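Local structure of MutT/nudix family protein (Enterococcus faecalis, 2FML) at residues Tyr49-Asp54 with Ile217-Lys222; Asn70-Pro75 with His147-Glu152; Leu129-Glu134 with Glu204-Gln209; Leu169-Ala174 with Ala193-Val198. The protein is of unknown function but joins a Nudix domain to an NrtR-type winged-helix domain, consistent with nucleotide-derivative recognition coupled to DNA binding. One frame throughout, in Å; residues are numbered along the deposited sequence.

Contact 1: residues Tyr49-Asp54 with Ile217-Lys222; sequences YNKEAD and ITEARK
Tyr-49 sets its hydroxyl against the CB methylene of Lys-222, with OH 3.7 Å from CB. The contact joins the turn after strand 39-50 of the Nudix fold, where Asn-50 OD1 accepts from Ala-53 N in an Asx motif, to helix 217-228, in the region matching an NrtR-type winged helix. Tyr-49 OH lies within hydrogen-bonding distance of Asp-54 OD1, doubtfully short at 2.5 Å, and this oxygen sits at the edge of the phenol ring and in its plane. The carboxylate of Asp-54 lies across the Lys-222 chain at about a right angle, and OD2 comes 3.5 Å from Lys-222 CD. The Lys-222 chain runs on extended, and its NZ stays 4.4 Å from Asp-54 OD2, too far for a salt bridge. Tyr-232 makes a cation-pi contact with Lys-222. Lys-51 reaches Glu-219, one turn earlier on the helix. Its chain bends at three torsions, while the Glu-219 chain is extended. Glu-219 OE1 accepts from Thr-216 N at the start of the helix. Lys-51 NZ meets Glu-219 OE2 in a salt bridge of 3.0 Å, from above the carboxylate plane. One water donates to both Asp-54 OD2, at 3.0 Å, and the backbone Lys-222 O, at 3.1 Å.

Contact 2: residues Asn70-Pro75 with His147-Glu152; sequences NSWALP and HWFNLE
Trp-72 and His-147 each hold CG beside the backbone N, with chi1 at -59° and -63°, and these torsions turn the two rings toward each other. Phe-149 takes a similar first torsion and brings its ring up to the same indole. Trp-72 stands on strand 72-78, and the other two stand on strand 143-154, both in the mixed sheet of the Nudix fold. Phe-149 meets the indole edge-to-face, a T-shaped arrangement. Its CZ sits over one face of Trp-72, 3.7 Å from CD2 and offset toward the rim. The ring centroids, taken on the six-membered ring of Trp-72, are 5.0 Å apart and the planes are at 63°. His-147 meets the indole differently. The two rings come together at their margins, without stacking. His-147 ND1 is 3.4 Å from Trp-72 CH2, which lies at the edge of the imidazole and in its plane. His-162 stacks on the imidazole. Strand 55-63 lies between the two strands, and its Gln-62 and Leu-60 touch Trp-72 and Phe-149 respectively. The three rings thus form an aromatic cluster across the sheet. No hydrogen bond joins the segments. Their contact rests on dispersion and on the electrostatics of ring edges and faces, with the imidazole beside the indole and not stacked on it.

Contact 3: residues Leu129-Glu134 with Glu204-Gln209; sequences LAFIGE and EPQVLQ
Strand 123-131 passes close to a short 3-10 segment around Val-207, with the CA atoms of Phe-131 and Gln-209 5.9 Å apart and no hydrogen bond between the two segments. Phe-131 carries the contact. Its CG lies anti to the carbonyl carbon, chi1 -50°, and the ring is laid against the turn. Val-207 CA sits over the ring centre, 3.6 Å from the centroid and 8° off the normal, a CH-pi contact made by the backbone carbon. The side chain of Val-207 adds CG2, which is anti to its backbone N and 3.6 Å from Phe-131 CE1. The two glutamines approach the ring at its edge. Gln-206 NE2 comes 3.8 Å from Phe-131 CE2. Gln-209 OE1 also lies near the ring plane, and Gln-209 CB packs on Phe-131 CB at 3.8 Å. The turn is kept tight by backbone bonds from Leu-208 N to Pro-205 O and from Gln-209 N to Gln-206 O. Val-197 of helix 186-200 touches both Phe-131 and Val-207. Leu-208 is directed away from the strand and packs on Phe-224 of helix 217-228. This is a domain junction, where the segment after helix 186-200, overlapping the NrtR-type winged-helix region, packs on the Nudix sheet.

Contact 4: residues Leu169-Ala174 with Ala193-Val198; sequences LDLKTA and AFNRVV
Leu-171 and Asn-195 face each other with their side chains crossing at a slant, and a hydrogen bond fixes how the amide is turned. Asn-195 ND2 donates to the backbone O of Leu-171 at 2.9 Å, with an N-H...O angle of 153°. The donor lies in the carbonyl plane, and the acceptor is only 4° out of the amide plane, though the two planes are twisted against each other about the bond. The chi1 of Asn-195, -76°, places CG beside its backbone N and sends the amide toward the turn. The same amide turns OD1 to the Leu-171 side chain, 3.7 Å from CD2. Lys-172 NZ approaches this oxygen but stays at 3.9 Å. Phe-194, the preceding helix residue, also packs on the methyl groups of the leucine. Leu-171 CD2 rests 3.5 Å from Phe-194 CD2, while CD1 meets the neighbouring ring atom CE2 at 4.0 Å. Ile-158 of strand 157-162 touches both Leu-171 and Phe-194, and Phe-227 meets the Phe-194 ring. The turn that presents Leu-171 O is held from within by Asp-170. Its OD1 accepts from Lys-172 N at 2.7 Å, nearly along the C-O bond, and from Thr-173 N at 3.1 Å, from above the carboxylate plane. Asp-170 thus braces the turn. The pattern is an Asx turn at the end of strand 165-170, joined by an asparagine to helix 186-200, which packs on the sheet of the Nudix fold.

All four contacts reach the same mixed sheet. Contacts 1 and 3 bind the winged-helix part to the Nudix part; their centres are 13 Å apart. They touch through a probable hydrogen bond from Asn-50 ND2 to Glu-134 OE1, 2.9 Å, and by Ala-220 against Leu-208. Contact 4 joins contact 3 through Val-197, whose CG1 lies 3.6 Å from Val-207 CG2. Contact 2 meets contact 3 where Trp-148 packs on Ile-132, Gly-133 and Glu-134, and contact 4 where Leu-151 nears Phe-194. Contacts 1 and 2 do not touch; their centres are 21 Å apart. Contacts 1 and 4 do not touch either, with nearest atoms about 10 Å apart.

Contact 1: residues Tyr49-Asp54 with Ile217-Lys222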
loop_
_atom_site.group_PDB
_atom_site.type_symbol
_atom_site.label_atom_id
_atom_site.label_comp_id
_atom_site.label_asym_id
_atom_site.label_seq_id
_atom_site.Cartn_x
_atom_site.Cartn_y
_atom_site.Cartn_z
ATOM N N TYR A 49 22.024 4.377 7.353
ATOM C CA TYR A 49 23.257 3.804 6.906
ATOM C C TYR A 49 24.435 4.493 7.588
ATOM O O TYR A 49 24.550 5.701 7.504
ATOM C CB TYR A 49 23.298 3.926 5.386
ATOM C CG TYR A 49 24.612 3.606 4.710
ATOM C CD1 TYR A 49 24.952 2.294 4.362
ATOM C CD2 TYR A 49 25.481 4.645 4.344
ATOM C CE1 TYR A 49 26.178 2.048 3.696
ATOM C CE2 TYR A 49 26.667 4.404 3.699
ATOM C CZ TYR A 49 27.030 3.115 3.395
ATOM O OH TYR A 49 28.223 2.951 2.738
ATOM N N ASN A 50 25.287 3.727 8.282
ATOM C CA ASN A 50 26.574 4.229 8.767
ATOM C C ASN A 50 27.700 4.228 7.687
ATOM O O ASN A 50 28.102 3.161 7.272
ATOM C CB ASN A 50 27.006 3.403 9.995
ATOM C CG ASN A 50 28.141 4.059 10.767
ATOM O OD1 ASN A 50 29.294 4.131 10.302
ATOM N ND2 ASN A 50 27.812 4.579 11.940
ATOM N N LYS A 51 28.223 5.389 7.254
ATOM C CA LYS A 51 29.236 5.444 6.155
ATOM C C LYS A 51 30.595 4.858 6.507
ATOM O O LYS A 51 31.242 4.223 5.676
ATOM C CB LYS A 51 29.522 6.884 5.658
ATOM C CG LYS A 51 28.355 7.630 5.004
ATOM C CD LYS A 51 28.283 9.077 5.524
ATOM C CE LYS A 51 29.370 9.980 4.947
ATOM N NZ LYS A 51 28.917 10.782 3.760
ATOM N N GLU A 52 31.062 5.130 7.717
ATOM C CA GLU A 52 32.402 4.719 8.107
ATOM C C GLU A 52 32.430 3.200 8.148
ATOM O O GLU A 52 33.356 2.576 7.630
ATOM C CB GLU A 52 32.839 5.369 9.442
ATOM C CG GLU A 52 32.469 6.900 9.583
ATOM C CD GLU A 52 30.959 7.134 9.984
ATOM O OE1 GLU A 52 30.597 6.905 11.177
ATOM O OE2 GLU A 52 30.141 7.539 9.112
ATOM N N ALA A 53 31.360 2.624 8.692
ATOM C CA ALA A 53 31.218 1.187 8.841
ATOM C C ALA A 53 30.770 0.482 7.574
ATOM O O ALA A 53 30.946 -0.736 7.450
ATOM C CB ALA A 53 30.245 0.905 9.943
ATOM N N ASP A 54 30.188 1.244 6.645
ATOM C CA ASP A 54 29.457 0.720 5.472
ATOM C C ASP A 54 28.308 -0.209 5.917
ATOM O O ASP A 54 28.141 -1.307 5.403
ATOM C CB ASP A 54 30.419 0.060 4.445
ATOM C CG ASP A 54 29.890 0.112 2.994
ATOM O OD1 ASP A 54 28.724 0.516 2.761
ATOM O OD2 ASP A 54 30.639 -0.242 2.058
ATOM N N ILE A 217 28.995 9.381 -6.346
ATOM C CA ILE A 217 28.642 8.141 -7.036
ATOM C C ILE A 217 29.163 6.871 -6.285
ATOM O O ILE A 217 28.454 5.882 -6.207
ATOM C CB ILE A 217 29.020 8.173 -8.547
ATOM C CG1 ILE A 217 28.376 9.383 -9.250
ATOM C CG2 ILE A 217 28.557 6.895 -9.233
ATOM C CD1 ILE A 217 26.831 9.518 -9.063
ATOM N N THR A 218 30.373 6.927 -5.708
ATOM C CA THR A 218 30.880 5.829 -4.848
ATOM C C THR A 218 30.001 5.534 -3.604
ATOM O O THR A 218 29.719 4.366 -3.296
ATOM C CB THR A 218 32.375 6.020 -4.448
ATOM O OG1 THR A 218 33.166 6.124 -5.637
ATOM C CG2 THR A 218 32.884 4.807 -3.627
ATOM N N GLU A 219 29.577 6.568 -2.889
ATOM C CA GLU A 219 28.646 6.341 -1.762
ATOM C C GLU A 219 27.328 5.705 -2.245
ATOM O O GLU A 219 26.829 4.753 -1.647
ATOM C CB GLU A 219 28.379 7.633 -0.964
ATOM C CG GLU A 219 29.619 8.235 -0.233
ATOM C CD GLU A 219 29.426 9.707 0.226
ATOM O OE1 GLU A 219 28.486 10.380 -0.260
ATOM O OE2 GLU A 219 30.196 10.182 1.095
ATOM N N ALA A 220 26.765 6.235 -3.328
ATOM C CA ALA A 220 25.517 5.716 -3.866
ATOM C C ALA A 220 25.695 4.277 -4.305
ATOM O O ALA A 220 24.844 3.453 -4.035
ATOM C CB ALA A 220 25.022 6.581 -5.041
ATOM N N ARG A 221 26.784 3.979 -5.019
ATOM C CA ARG A 221 27.115 2.581 -5.324
ATOM C C ARG A 221 27.185 1.669 -4.069
ATOM O O ARG A 221 26.682 0.545 -4.112
ATOM C CB ARG A 221 28.387 2.484 -6.155
ATOM C CG ARG A 221 28.192 2.934 -7.602
ATOM C CD ARG A 221 29.527 3.384 -8.273
ATOM N NE ARG A 221 30.442 2.260 -8.341
ATOM C CZ ARG A 221 31.670 2.243 -7.839
ATOM N NH1 ARG A 221 32.183 3.321 -7.262
ATOM N NH2 ARG A 221 32.395 1.135 -7.934
ATOM N N LYS A 222 27.795 2.156 -2.978
ATOM C CA LYS A 222 27.980 1.385 -1.707
ATOM C C LYS A 222 26.663 1.079 -0.999
ATOM O O LYS A 222 26.504 0.026 -0.397
ATOM C CB LYS A 222 28.937 2.124 -0.756
ATOM C CG LYS A 222 30.440 2.199 -1.252
ATOM C CD LYS A 222 31.418 2.385 -0.074
ATOM C CE LYS A 222 32.873 2.565 -0.486
ATOM N NZ LYS A 222 33.751 2.604 0.754
HETATM O O HOH W 1 29.111 -1.587 -0.134
#

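Contact 2: residues Asn70-Pro75 with His147-Glu152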
loop_
_atom_site.group_PDB
_atom_site.type_symbol
_atom_site.label_atom_id
_atom_site.label_comp_id
_atom_site.label_asym_id
_atom_site.label_seq_id
_atom_site.Cartn_x
_atom_site.Cartn_y
_atom_site.Cartn_z
ATOM N N ASN A 70 9.450 -9.534 25.560
ATOM C CA ASN A 70 10.873 -9.811 25.441
ATOM C C ASN A 70 11.366 -10.177 24.038
ATOM O O ASN A 70 12.557 -10.373 23.813
ATOM C CB ASN A 70 11.304 -10.863 26.495
ATOM C CG ASN A 70 11.251 -10.317 27.930
ATOM O OD1 ASN A 70 11.232 -9.111 28.155
ATOM N ND2 ASN A 70 11.223 -11.222 28.906
ATOM N N SER A 71 10.456 -10.264 23.085
ATOM C CA SER A 71 10.837 -10.483 21.713
ATOM C C SER A 71 11.255 -9.114 21.126
ATOM O O SER A 71 10.777 -8.091 21.572
ATOM C CB SER A 71 9.674 -11.096 20.917
ATOM O OG SER A 71 9.391 -12.412 21.339
ATOM N N TRP A 72 12.110 -9.134 20.111
ATOM C CA TRP A 72 12.416 -7.964 19.313
ATOM C C TRP A 72 11.354 -7.777 18.230
ATOM O O TRP A 72 10.747 -8.733 17.749
ATOM C CB TRP A 72 13.852 -8.034 18.717
ATOM C CG TRP A 72 14.890 -8.136 19.788
ATOM C CD1 TRP A 72 15.394 -9.301 20.331
ATOM C CD2 TRP A 72 15.531 -7.053 20.497
ATOM N NE1 TRP A 72 16.299 -9.004 21.318
ATOM C CE2 TRP A 72 16.424 -7.640 21.428
ATOM C CE3 TRP A 72 15.450 -5.648 20.428
ATOM C CZ2 TRP A 72 17.221 -6.866 22.299
ATOM C CZ3 TRP A 72 16.253 -4.886 21.281
ATOM C CH2 TRP A 72 17.136 -5.493 22.192
ATOM N N ALA A 73 11.117 -6.522 17.881
ATOM C CA ALA A 73 9.945 -6.179 17.142
ATOM C C ALA A 73 10.186 -4.836 16.440
ATOM O O ALA A 73 11.015 -4.071 16.883
ATOM C CB ALA A 73 8.731 -6.081 18.113
ATOM N N LEU A 74 9.434 -4.525 15.387
ATOM C CA LEU A 74 9.336 -3.096 14.953
ATOM C C LEU A 74 8.617 -2.239 15.976
ATOM O O LEU A 74 7.725 -2.729 16.712
ATOM C CB LEU A 74 8.672 -2.931 13.559
ATOM C CG LEU A 74 9.309 -3.800 12.435
ATOM C CD1 LEU A 74 8.356 -3.987 11.243
ATOM C CD2 LEU A 74 10.690 -3.231 11.943
ATOM N N PRO A 75 8.972 -0.946 16.036
ATOM C CA PRO A 75 8.175 -0.041 16.850
ATOM C C PRO A 75 6.799 0.126 16.172
ATOM O O PRO A 75 6.730 0.112 14.969
ATOM C CB PRO A 75 8.960 1.270 16.777
ATOM C CG PRO A 75 9.775 1.165 15.532
ATOM C CD PRO A 75 10.101 -0.274 15.363
ATOM N N HIS A 147 17.353 -0.265 19.665
ATOM C CA HIS A 147 18.705 -0.289 19.102
ATOM C C HIS A 147 18.603 -0.237 17.617
ATOM O O HIS A 147 17.638 -0.741 17.016
ATOM C CB HIS A 147 19.440 -1.581 19.458
ATOM C CG HIS A 147 19.679 -1.789 20.920
ATOM N ND1 HIS A 147 19.188 -2.887 21.609
ATOM C CD2 HIS A 147 20.382 -1.057 21.824
ATOM C CE1 HIS A 147 19.584 -2.816 22.874
ATOM N NE2 HIS A 147 20.288 -1.707 23.033
ATOM N N TRP A 148 19.650 0.303 17.018
ATOM C CA TRP A 148 19.901 0.182 15.596
ATOM C C TRP A 148 20.586 -1.161 15.403
ATOM O O TRP A 148 21.727 -1.341 15.809
ATOM C CB TRP A 148 20.850 1.323 15.145
ATOM C CG TRP A 148 20.169 2.659 14.995
ATOM C CD1 TRP A 148 20.350 3.801 15.781
ATOM C CD2 TRP A 148 19.213 3.019 13.987
ATOM N NE1 TRP A 148 19.535 4.806 15.328
ATOM C CE2 TRP A 148 18.846 4.363 14.219
ATOM C CE3 TRP A 148 18.617 2.323 12.911
ATOM C CZ2 TRP A 148 17.925 5.027 13.420
ATOM C CZ3 TRP A 148 17.711 2.989 12.105
ATOM C CH2 TRP A 148 17.400 4.356 12.356
ATOM N N PHE A 149 19.891 -2.112 14.789
ATOM C CA PHE A 149 20.463 -3.404 14.470
ATOM C C PHE A 149 21.227 -3.310 13.163
ATOM O O PHE A 149 20.768 -2.724 12.194
ATOM C CB PHE A 149 19.360 -4.470 14.353
ATOM C CG PHE A 149 18.993 -5.132 15.680
ATOM C CD1 PHE A 149 18.475 -4.379 16.738
ATOM C CD2 PHE A 149 19.103 -6.530 15.831
ATOM C CE1 PHE A 149 18.155 -4.977 17.953
ATOM C CE2 PHE A 149 18.754 -7.174 17.050
ATOM C CZ PHE A 149 18.312 -6.381 18.111
ATOM N N ASN A 150 22.392 -3.910 13.136
ATOM C CA ASN A 150 23.096 -4.120 11.894
ATOM C C ASN A 150 22.291 -4.959 10.923
ATOM O O ASN A 150 21.847 -6.058 11.258
ATOM C CB ASN A 150 24.346 -4.914 12.207
ATOM C CG ASN A 150 25.544 -4.288 11.651
ATOM O OD1 ASN A 150 26.355 -3.708 12.407
ATOM N ND2 ASN A 150 25.663 -4.307 10.297
ATOM N N LEU A 151 22.130 -4.475 9.713
ATOM C CA LEU A 151 21.409 -5.223 8.697
ATOM C C LEU A 151 22.337 -5.583 7.495
ATOM O O LEU A 151 22.854 -4.710 6.787
ATOM C CB LEU A 151 20.186 -4.406 8.281
ATOM C CG LEU A 151 19.638 -4.708 6.885
ATOM C CD1 LEU A 151 18.920 -6.079 6.784
ATOM C CD2 LEU A 151 18.716 -3.556 6.468
ATOM N N GLU A 152 22.518 -6.868 7.238
ATOM C CA GLU A 152 23.419 -7.316 6.184
ATOM C C GLU A 152 22.754 -8.359 5.276
ATOM O O GLU A 152 22.112 -9.316 5.767
ATOM C CB GLU A 152 24.679 -7.868 6.839
ATOM C CG GLU A 152 25.698 -8.350 5.913
ATOM C CD GLU A 152 27.083 -7.903 6.295
ATOM O OE1 GLU A 152 27.467 -8.070 7.486
ATOM O OE2 GLU A 152 27.811 -7.394 5.397
#

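Contact 3: residues Leu129-Glu134 with Glu204-Gln209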
loop_
_atom_site.group_PDB
_atom_site.type_symbol
_atom_site.label_atom_id
_atom_site.label_comp_id
_atom_site.label_asym_id
_atom_site.label_seq_id
_atom_site.Cartn_x
_atom_site.Cartn_y
_atom_site.Cartn_z
ATOM N N LEU A 129 7.727 2.774 5.895
ATOM C CA LEU A 129 9.165 2.707 5.628
ATOM C C LEU A 129 9.707 4.153 5.640
ATOM O O LEU A 129 9.083 5.066 5.110
ATOM C CB LEU A 129 9.386 2.103 4.241
ATOM C CG LEU A 129 10.770 2.038 3.597
ATOM C CD1 LEU A 129 11.825 1.444 4.605
ATOM C CD2 LEU A 129 10.672 1.144 2.352
ATOM N N ALA A 130 10.845 4.378 6.294
ATOM C CA ALA A 130 11.528 5.670 6.160
ATOM C C ALA A 130 13.008 5.455 6.227
ATOM O O ALA A 130 13.482 4.494 6.902
ATOM C CB ALA A 130 11.086 6.647 7.260
ATOM N N PHE A 131 13.708 6.344 5.521
ATOM C CA PHE A 131 15.174 6.401 5.436
ATOM C C PHE A 131 15.603 7.639 6.164
ATOM O O PHE A 131 15.141 8.719 5.802
ATOM C CB PHE A 131 15.598 6.573 3.990
ATOM C CG PHE A 131 14.959 5.619 3.061
ATOM C CD1 PHE A 131 15.227 4.252 3.147
ATOM C CD2 PHE A 131 14.089 6.077 2.083
ATOM C CE1 PHE A 131 14.633 3.363 2.283
ATOM C CE2 PHE A 131 13.509 5.197 1.192
ATOM C CZ PHE A 131 13.780 3.835 1.298
ATOM N N ILE A 132 16.477 7.500 7.157
ATOM C CA ILE A 132 16.797 8.575 8.080
ATOM C C ILE A 132 18.276 8.491 8.505
ATOM O O ILE A 132 19.000 7.601 8.059
ATOM C CB ILE A 132 15.821 8.581 9.325
ATOM C CG1 ILE A 132 15.951 7.304 10.192
ATOM C CG2 ILE A 132 14.348 8.725 8.853
ATOM C CD1 ILE A 132 15.787 7.555 11.713
ATOM N N GLY A 133 18.737 9.448 9.310
ATOM C CA GLY A 133 20.045 9.342 9.935
ATOM C C GLY A 133 19.990 8.375 11.100
ATOM O O GLY A 133 18.903 8.018 11.575
ATOM N N GLU A 134 21.174 7.953 11.546
ATOM C CA GLU A 134 21.364 7.110 12.711
ATOM C C GLU A 134 21.229 7.966 13.970
ATOM O O GLU A 134 22.228 8.285 14.639
ATOM C CB GLU A 134 22.739 6.426 12.674
ATOM C CG GLU A 134 22.791 5.119 13.477
ATOM C CD GLU A 134 24.148 4.408 13.485
ATOM O OE1 GLU A 134 24.964 4.573 12.561
ATOM O OE2 GLU A 134 24.403 3.637 14.437
ATOM N N GLU A 204 13.644 4.790 -8.878
ATOM C CA GLU A 204 13.241 5.779 -7.893
ATOM C C GLU A 204 14.142 5.629 -6.661
ATOM O O GLU A 204 13.840 4.861 -5.748
ATOM C CB GLU A 204 11.754 5.640 -7.566
ATOM C CG GLU A 204 11.246 6.572 -6.507
ATOM C CD GLU A 204 9.876 6.113 -5.987
ATOM O OE1 GLU A 204 8.911 6.073 -6.776
ATOM O OE2 GLU A 204 9.781 5.749 -4.792
ATOM N N PRO A 205 15.308 6.315 -6.684
ATOM C CA PRO A 205 16.335 6.088 -5.649
ATOM C C PRO A 205 16.129 6.868 -4.337
ATOM O O PRO A 205 17.100 7.415 -3.788
ATOM C CB PRO A 205 17.650 6.497 -6.366
ATOM C CG PRO A 205 17.260 7.019 -7.729
ATOM C CD PRO A 205 15.793 7.269 -7.712
ATOM N N GLN A 206 14.896 6.881 -3.823
ATOM C CA GLN A 206 14.628 7.555 -2.552
ATOM C C GLN A 206 15.583 7.074 -1.458
ATOM O O GLN A 206 16.039 7.871 -0.644
ATOM C CB GLN A 206 13.183 7.369 -2.095
ATOM C CG GLN A 206 12.186 8.539 -2.310
ATOM C CD GLN A 206 10.827 8.264 -1.537
ATOM O OE1 GLN A 206 9.795 8.943 -1.739
ATOM N NE2 GLN A 206 10.856 7.267 -0.662
ATOM N N VAL A 207 15.895 5.783 -1.462
ATOM C CA VAL A 207 16.789 5.173 -0.446
ATOM C C VAL A 207 18.110 5.916 -0.193
ATOM O O VAL A 207 18.630 5.894 0.940
ATOM C CB VAL A 207 17.098 3.669 -0.726
ATOM C CG1 VAL A 207 18.033 3.515 -1.969
ATOM C CG2 VAL A 207 17.710 2.990 0.540
ATOM N N LEU A 208 18.624 6.598 -1.229
ATOM C CA LEU A 208 19.847 7.435 -1.095
ATOM C C LEU A 208 19.677 8.584 -0.083
ATOM O O LEU A 208 20.623 9.318 0.183
ATOM C CB LEU A 208 20.295 7.982 -2.467
ATOM C CG LEU A 208 20.564 6.927 -3.532
ATOM C CD1 LEU A 208 21.003 7.587 -4.786
ATOM C CD2 LEU A 208 21.631 5.937 -3.051
ATOM N N GLN A 209 18.455 8.756 0.447
ATOM C CA GLN A 209 18.183 9.637 1.598
ATOM C C GLN A 209 19.020 9.272 2.830
ATOM O O GLN A 209 19.457 10.161 3.547
ATOM C CB GLN A 209 16.715 9.603 1.979
ATOM C CG GLN A 209 15.819 10.551 1.232
ATOM C CD GLN A 209 14.361 10.435 1.706
ATOM O OE1 GLN A 209 14.088 9.844 2.736
ATOM N NE2 GLN A 209 13.444 10.985 0.948
#

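Contact 4: residues Leu169-Ala174 with Ala193-Val198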
loop_
_atom_site.group_PDB
_atom_site.type_symbol
_atom_site.label_atom_id
_atom_site.label_comp_id
_atom_site.label_asym_id
_atom_site.label_seq_id
_atom_site.Cartn_x
_atom_site.Cartn_y
_atom_site.Cartn_z
ATOM N N LEU A 169 16.578 -13.834 8.059
ATOM C CA LEU A 169 15.354 -13.940 7.296
ATOM C C LEU A 169 15.630 -14.284 5.841
ATOM O O LEU A 169 16.502 -13.691 5.197
ATOM C CB LEU A 169 14.581 -12.597 7.319
ATOM C CG LEU A 169 14.278 -11.963 8.683
ATOM C CD1 LEU A 169 13.645 -10.549 8.566
ATOM C CD2 LEU A 169 13.522 -12.992 9.589
ATOM N N ASP A 170 14.785 -15.165 5.317
ATOM C CA ASP A 170 14.767 -15.545 3.909
ATOM C C ASP A 170 14.000 -14.500 3.096
ATOM O O ASP A 170 12.811 -14.299 3.346
ATOM C CB ASP A 170 14.092 -16.918 3.721
ATOM C CG ASP A 170 14.244 -17.445 2.285
ATOM O OD1 ASP A 170 13.759 -16.827 1.306
ATOM O OD2 ASP A 170 14.887 -18.491 2.130
ATOM N N LEU A 171 14.683 -13.841 2.162
ATOM C CA LEU A 171 14.082 -12.826 1.311
ATOM C C LEU A 171 12.939 -13.278 0.424
ATOM O O LEU A 171 12.154 -12.424 -0.002
ATOM C CB LEU A 171 15.106 -12.075 0.452
ATOM C CG LEU A 171 15.983 -11.065 1.206
ATOM C CD1 LEU A 171 17.139 -10.590 0.320
ATOM C CD2 LEU A 171 15.152 -9.884 1.857
ATOM N N LYS A 172 12.820 -14.575 0.156
ATOM C CA LYS A 172 11.727 -15.061 -0.710
ATOM C C LYS A 172 10.532 -15.631 0.070
ATOM O O LYS A 172 9.405 -15.535 -0.404
ATOM C CB LYS A 172 12.207 -16.056 -1.799
ATOM C CG LYS A 172 13.471 -15.642 -2.594
ATOM C CD LYS A 172 13.220 -14.329 -3.416
ATOM C CE LYS A 172 14.326 -13.219 -3.218
ATOM N NZ LYS A 172 13.722 -11.846 -3.471
ATOM N N THR A 173 10.738 -16.178 1.266
ATOM C CA THR A 173 9.622 -16.806 2.026
ATOM C C THR A 173 9.355 -16.197 3.381
ATOM O O THR A 173 8.399 -16.624 4.069
ATOM C CB THR A 173 9.925 -18.249 2.344
ATOM O OG1 THR A 173 11.068 -18.247 3.197
ATOM C CG2 THR A 173 10.232 -19.087 1.056
ATOM N N ALA A 174 10.210 -15.233 3.787
ATOM C CA ALA A 174 10.185 -14.629 5.134
ATOM C C ALA A 174 10.436 -15.637 6.236
ATOM O O ALA A 174 10.296 -15.286 7.393
ATOM C CB ALA A 174 8.854 -13.856 5.396
ATOM N N ALA A 193 9.853 -4.575 3.282
ATOM C CA ALA A 193 10.591 -3.301 3.235
ATOM C C ALA A 193 11.889 -3.435 2.473
ATOM O O ALA A 193 12.236 -2.539 1.642
ATOM C CB ALA A 193 10.847 -2.750 4.676
ATOM N N PHE A 194 12.617 -4.541 2.718
ATOM C CA PHE A 194 13.918 -4.719 2.091
ATOM C C PHE A 194 13.773 -4.907 0.572
ATOM O O PHE A 194 14.508 -4.286 -0.218
ATOM C CB PHE A 194 14.691 -5.891 2.747
ATOM C CG PHE A 194 16.118 -5.966 2.330
ATOM C CD1 PHE A 194 17.084 -5.295 3.036
ATOM C CD2 PHE A 194 16.490 -6.668 1.172
ATOM C CE1 PHE A 194 18.433 -5.342 2.603
ATOM C CE2 PHE A 194 17.828 -6.696 0.712
ATOM C CZ PHE A 194 18.796 -6.035 1.453
ATOM N N ASN A 195 12.842 -5.784 0.182
ATOM C CA ASN A 195 12.559 -6.087 -1.230
ATOM C C ASN A 195 11.955 -4.853 -1.962
ATOM O O ASN A 195 12.188 -4.665 -3.155
ATOM C CB ASN A 195 11.619 -7.312 -1.302
ATOM C CG ASN A 195 12.359 -8.599 -1.029
ATOM O OD1 ASN A 195 13.574 -8.643 -1.221
ATOM N ND2 ASN A 195 11.665 -9.646 -0.585
ATOM N N ARG A 196 11.199 -4.020 -1.238
ATOM C CA ARG A 196 10.600 -2.826 -1.829
ATOM C C ARG A 196 11.681 -1.847 -2.269
ATOM O O ARG A 196 11.571 -1.250 -3.339
ATOM C CB ARG A 196 9.597 -2.137 -0.868
ATOM C CG ARG A 196 9.046 -0.758 -1.379
ATOM C CD ARG A 196 7.991 -0.961 -2.473
ATOM N NE ARG A 196 7.185 -2.178 -2.190
ATOM C CZ ARG A 196 6.008 -2.215 -1.596
ATOM N NH1 ARG A 196 5.417 -1.082 -1.202
ATOM N NH2 ARG A 196 5.410 -3.396 -1.414
ATOM N N VAL A 197 12.703 -1.682 -1.440
ATOM C CA VAL A 197 13.876 -0.851 -1.774
ATOM C C VAL A 197 14.681 -1.385 -3.017
ATOM O O VAL A 197 14.911 -0.640 -3.989
ATOM C CB VAL A 197 14.821 -0.670 -0.535
ATOM C CG1 VAL A 197 16.091 0.127 -0.923
ATOM C CG2 VAL A 197 14.073 -0.043 0.670
ATOM N N VAL A 198 15.098 -2.661 -2.975
ATOM C CA VAL A 198 15.625 -3.383 -4.155
ATOM C C VAL A 198 14.790 -3.190 -5.435
ATOM O O VAL A 198 15.366 -2.922 -6.494
ATOM C CB VAL A 198 15.752 -4.906 -3.900
ATOM C CG1 VAL A 198 16.252 -5.575 -5.161
ATOM C CG2 VAL A 198 16.680 -5.197 -2.701
#